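Local atomic coordinates of glutathione transferase (PDB entry 3UBK), a protein that probably binds glutathione and catalyses its transfer to electrophilic substrates. Residues V92-L103 / T152-L162. Residues are numbered along the deposited sequence; the frame is centred on the assembly and turned at random.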
loop_
_atom_site.group_PDB
_atom_site.type_symbol
_atom_site.label_atom_id
_atom_site.label_comp_id
_atom_site.label_asym_id
_atom_site.label_seq_id
_atom_site.Cartn_x
_atom_site.Cartn_y
_atom_site.Cartn_z
ATOM N N VAL A 92 9.993 -4.310 -7.903
ATOM C CA VAL A 92 9.277 -3.091 -8.269
ATOM C C VAL A 92 8.231 -2.714 -7.213
ATOM O O VAL A 92 8.124 -1.548 -6.798
ATOM C CB VAL A 92 8.626 -3.224 -9.678
ATOM C CG1 VAL A 92 7.552 -2.195 -9.844
ATOM C CG2 VAL A 92 9.695 -3.071 -10.767
ATOM N N ARG A 93 7.449 -3.693 -6.757
ATOM C CA ARG A 93 6.459 -3.407 -5.714
ATOM C C ARG A 93 7.104 -3.011 -4.372
ATOM O O ARG A 93 6.622 -2.113 -3.689
ATOM C CB ARG A 93 5.496 -4.593 -5.529
ATOM C CG ARG A 93 4.619 -4.834 -6.779
ATOM C CD ARG A 93 3.585 -5.928 -6.534
ATOM N NE ARG A 93 2.598 -6.021 -7.616
ATOM C CZ ARG A 93 2.571 -6.999 -8.517
ATOM N NH1 ARG A 93 3.460 -7.987 -8.456
ATOM N NH2 ARG A 93 1.638 -7.010 -9.465
ATOM N N GLU A 94 8.185 -3.680 -4.001
ATOM C CA GLU A 94 8.914 -3.321 -2.774
ATOM C C GLU A 94 9.376 -1.860 -2.808
ATOM O O GLU A 94 9.142 -1.089 -1.870
ATOM C CB GLU A 94 10.113 -4.251 -2.591
ATOM C CG GLU A 94 9.735 -5.667 -2.143
ATOM C CD GLU A 94 10.869 -6.664 -2.318
ATOM O OE1 GLU A 94 11.761 -6.417 -3.152
ATOM O OE2 GLU A 94 10.863 -7.703 -1.625
ATOM N N ILE A 95 10.016 -1.471 -3.904
ATOM C CA ILE A 95 10.515 -0.102 -4.019
ATOM C C ILE A 95 9.391 0.909 -3.864
ATOM O O ILE A 95 9.499 1.888 -3.103
ATOM C CB ILE A 95 11.226 0.123 -5.367
ATOM C CG1 ILE A 95 12.505 -0.710 -5.413
ATOM C CG2 ILE A 95 11.478 1.625 -5.575
ATOM C CD1 ILE A 95 13.088 -0.872 -6.794
ATOM N N SER A 96 8.300 0.679 -4.581
ATOM C CA SER A 96 7.161 1.596 -4.514
ATOM C C SER A 96 6.559 1.695 -3.121
ATOM O O SER A 96 6.185 2.781 -2.674
ATOM C CB SER A 96 6.080 1.191 -5.522
ATOM O OG SER A 96 4.909 1.960 -5.311
ATOM N N THR A 97 6.443 0.557 -2.436
ATOM C CA THR A 97 5.936 0.548 -1.065
ATOM C C THR A 97 6.834 1.323 -0.111
ATOM O O THR A 97 6.351 2.127 0.690
ATOM C CB THR A 97 5.740 -0.893 -0.547
ATOM O OG1 THR A 97 4.705 -1.522 -1.313
ATOM C CG2 THR A 97 5.334 -0.893 0.914
ATOM N N ILE A 98 8.137 1.089 -0.193
ATOM C CA ILE A 98 9.068 1.815 0.663
ATOM C C ILE A 98 8.928 3.318 0.455
ATOM O O ILE A 98 8.832 4.083 1.420
ATOM C CB ILE A 98 10.527 1.404 0.406
ATOM C CG1 ILE A 98 10.771 -0.024 0.892
ATOM C CG2 ILE A 98 11.487 2.387 1.092
ATOM C CD1 ILE A 98 12.007 -0.671 0.260
ATOM N N ILE A 99 8.912 3.746 -0.805
ATOM C CA ILE A 99 8.773 5.170 -1.094
ATOM C C ILE A 99 7.488 5.760 -0.539
ATOM O O ILE A 99 7.499 6.837 0.062
ATOM C CB ILE A 99 8.870 5.484 -2.602
ATOM C CG1 ILE A 99 10.293 5.230 -3.088
ATOM C CG2 ILE A 99 8.429 6.931 -2.854
ATOM C CD1 ILE A 99 10.438 5.137 -4.600
ATOM N N GLU A 100 6.372 5.064 -0.713
ATOM C CA GLU A 100 5.094 5.614 -0.272
ATOM C C GLU A 100 4.848 5.500 1.225
ATOM O O GLU A 100 4.402 6.458 1.867
ATOM C CB GLU A 100 3.927 4.947 -1.009
ATOM C CG GLU A 100 3.718 5.465 -2.391
ATOM C CD GLU A 100 2.441 4.960 -2.998
ATOM O OE1 GLU A 100 1.777 4.091 -2.398
ATOM O OE2 GLU A 100 2.099 5.431 -4.088
ATOM N N THR A 101 5.109 4.320 1.776
ATOM C CA THR A 101 4.717 4.026 3.155
ATOM C C THR A 101 5.738 4.480 4.183
ATOM O O THR A 101 5.374 4.955 5.254
ATOM C CB THR A 101 4.401 2.525 3.349
ATOM O OG1 THR A 101 3.412 2.135 2.390
ATOM C CG2 THR A 101 3.847 2.264 4.749
ATOM N N TYR A 102 7.008 4.352 3.870
ATOM C CA TYR A 102 8.046 4.656 4.814
ATOM C C TYR A 102 8.751 5.976 4.552
ATOM O O TYR A 102 9.537 6.408 5.348
ATOM C CB TYR A 102 9.055 3.524 4.851
ATOM C CG TYR A 102 8.434 2.172 4.975
ATOM C CD1 TYR A 102 7.498 1.910 5.922
ATOM C CD2 TYR A 102 8.796 1.159 4.145
ATOM C CE1 TYR A 102 6.944 0.690 6.031
ATOM C CE2 TYR A 102 8.256 -0.050 4.247
ATOM C CZ TYR A 102 7.321 -0.286 5.176
ATOM O OH TYR A 102 6.777 -1.518 5.259
ATOM N N LEU A 103 8.477 6.606 3.429
ATOM C CA LEU A 103 9.051 7.921 3.149
ATOM C C LEU A 103 8.008 9.024 3.105
ATOM O O LEU A 103 8.159 10.047 3.774
ATOM C CB LEU A 103 9.877 7.915 1.866
ATOM C CG LEU A 103 11.177 7.113 1.899
ATOM C CD1 LEU A 103 11.893 7.254 0.577
ATOM C CD2 LEU A 103 12.082 7.563 3.054
ATOM N N THR A 152 9.124 1.505 -14.836
ATOM C CA THR A 152 8.170 0.602 -14.176
ATOM C C THR A 152 7.287 1.380 -13.244
ATOM O O THR A 152 7.422 2.597 -13.120
ATOM C CB THR A 152 8.860 -0.459 -13.301
ATOM O OG1 THR A 152 9.519 0.195 -12.208
ATOM C CG2 THR A 152 9.862 -1.265 -14.108
ATOM N N LEU A 153 6.402 0.664 -12.555
ATOM C CA LEU A 153 5.570 1.258 -11.506
ATOM C C LEU A 153 6.424 2.031 -10.492
ATOM O O LEU A 153 6.004 3.057 -9.944
ATOM C CB LEU A 153 4.828 0.135 -10.749
ATOM C CG LEU A 153 4.135 0.620 -9.464
ATOM C CD1 LEU A 153 2.934 1.498 -9.835
ATOM C CD2 LEU A 153 3.692 -0.544 -8.560
ATOM N N ALA A 154 7.599 1.507 -10.189
ATOM C CA ALA A 154 8.423 2.158 -9.176
ATOM C C ALA A 154 8.868 3.572 -9.608
ATOM O O ALA A 154 9.152 4.419 -8.762
ATOM C CB ALA A 154 9.623 1.287 -8.822
ATOM N N ASP A 155 8.912 3.833 -10.916
ATOM C CA ASP A 155 9.249 5.185 -11.392
ATOM C C ASP A 155 8.077 6.135 -11.228
ATOM O O ASP A 155 8.265 7.325 -11.026
ATOM C CB ASP A 155 9.735 5.165 -12.849
ATOM C CG ASP A 155 11.040 4.422 -13.001
ATOM O OD1 ASP A 155 12.080 4.979 -12.594
ATOM O OD2 ASP A 155 11.035 3.286 -13.520
ATOM N N CYS A 156 6.859 5.615 -11.332
ATOM C CA CYS A 156 5.684 6.447 -11.084
ATOM C C CYS A 156 5.691 6.903 -9.628
ATOM O O CYS A 156 5.521 8.085 -9.323
ATOM C CB CYS A 156 4.409 5.665 -11.374
ATOM S SG CYS A 156 4.309 5.024 -13.082
ATOM N N SER A 157 5.872 5.961 -8.716
ATOM C CA SER A 157 5.945 6.287 -7.300
ATOM C C SER A 157 7.196 7.112 -6.995
ATOM O O SER A 157 7.140 8.122 -6.303
ATOM C CB SER A 157 5.926 5.009 -6.462
ATOM O OG SER A 157 4.654 4.396 -6.530
ATOM N N GLY A 158 8.330 6.680 -7.536
ATOM C CA GLY A 158 9.585 7.381 -7.284
ATOM C C GLY A 158 9.566 8.844 -7.715
ATOM O O GLY A 158 9.833 9.749 -6.910
ATOM N N PHE A 159 9.245 9.091 -8.984
ATOM C CA PHE A 159 9.306 10.453 -9.496
ATOM C C PHE A 159 8.227 11.328 -8.874
ATOM O O PHE A 159 8.469 12.486 -8.533
ATOM C CB PHE A 159 9.203 10.484 -11.028
ATOM C CG PHE A 159 9.497 11.840 -11.621
ATOM C CD1 PHE A 159 10.804 12.237 -11.859
ATOM C CD2 PHE A 159 8.468 12.710 -11.938
ATOM C CE1 PHE A 159 11.083 13.482 -12.398
ATOM C CE2 PHE A 159 8.736 13.962 -12.476
ATOM C CZ PHE A 159 10.039 14.350 -12.705
ATOM N N ALA A 160 7.026 10.775 -8.734
ATOM C CA ALA A 160 5.921 11.505 -8.140
ATOM C C ALA A 160 6.187 11.895 -6.671
ATOM O O ALA A 160 5.991 13.043 -6.289
ATOM C CB ALA A 160 4.648 10.689 -8.250
ATOM N N HIS A 161 6.639 10.944 -5.856
ATOM C CA HIS A 161 6.777 11.182 -4.413
ATOM C C HIS A 161 8.103 11.838 -4.023
ATOM O O HIS A 161 8.141 12.749 -3.201
ATOM C CB HIS A 161 6.621 9.873 -3.630
ATOM C CG HIS A 161 5.254 9.273 -3.718
ATOM N ND1 HIS A 161 4.108 9.982 -3.426
ATOM C CD2 HIS A 161 4.848 8.021 -4.041
ATOM C CE1 HIS A 161 3.055 9.199 -3.583
ATOM N NE2 HIS A 161 3.477 8.000 -3.947
ATOM N N LEU A 162 9.191 11.379 -4.617
ATOM C CA LEU A 162 10.504 11.859 -4.221
ATOM C C LEU A 162 10.759 13.289 -4.669
ATOM O O LEU A 162 11.492 14.023 -4.020
ATOM C CB LEU A 162 11.597 10.935 -4.753
ATOM C CG LEU A 162 11.573 9.519 -4.175
ATOM C CD1 LEU A 162 12.699 8.700 -4.780
ATOM C CD2 LEU A 162 11.649 9.504 -2.639
#
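Ile99 lies over the backbone of Gly158 as a knob in a hole lined by Ser157, Gly158, His161 and Leu162. Its CD1 rests 3.6 Å from Gly158 CA, while CG2, anti to the backbone N, meets His161 CB. Segments 92-103 and 153-162, in the all-helical C-terminal domain of the glutathione transferase fold, run nearly parallel, their axes 18° apart and 8.4 Å at closest approach. They illustrate how closely packed helices accommodate polar groups that find partners across the interface or beyond it. Near the closest backbone approach, Ser96 to Ala154, Ser96 OG and Ser157 OG share a 2.7 Å hydrogen bond in one of two modelled Ser157 conformers. Next to the knob, His161 NE2 donates to Glu100 OE2 over 2.9 Å, nearly straight and close to the imidazole plane; OE2 is met on its anti side, somewhat out of the carboxylate plane, the two planes lying 77° apart. Lys17 forms a salt bridge with the same oxygen and His161 ND1 is hydrogen-bonded to Asn13 OD1, tying the pair to helix 13-25 of the thioredoxin-like domain; Glu100 also approaches Ser64, a glutathione-binding residue, without ligand here. A capping box of Thr152 and Asp155 starts the second helix. Val92 packs there, CG2 3.6 Å from Thr152 OG1.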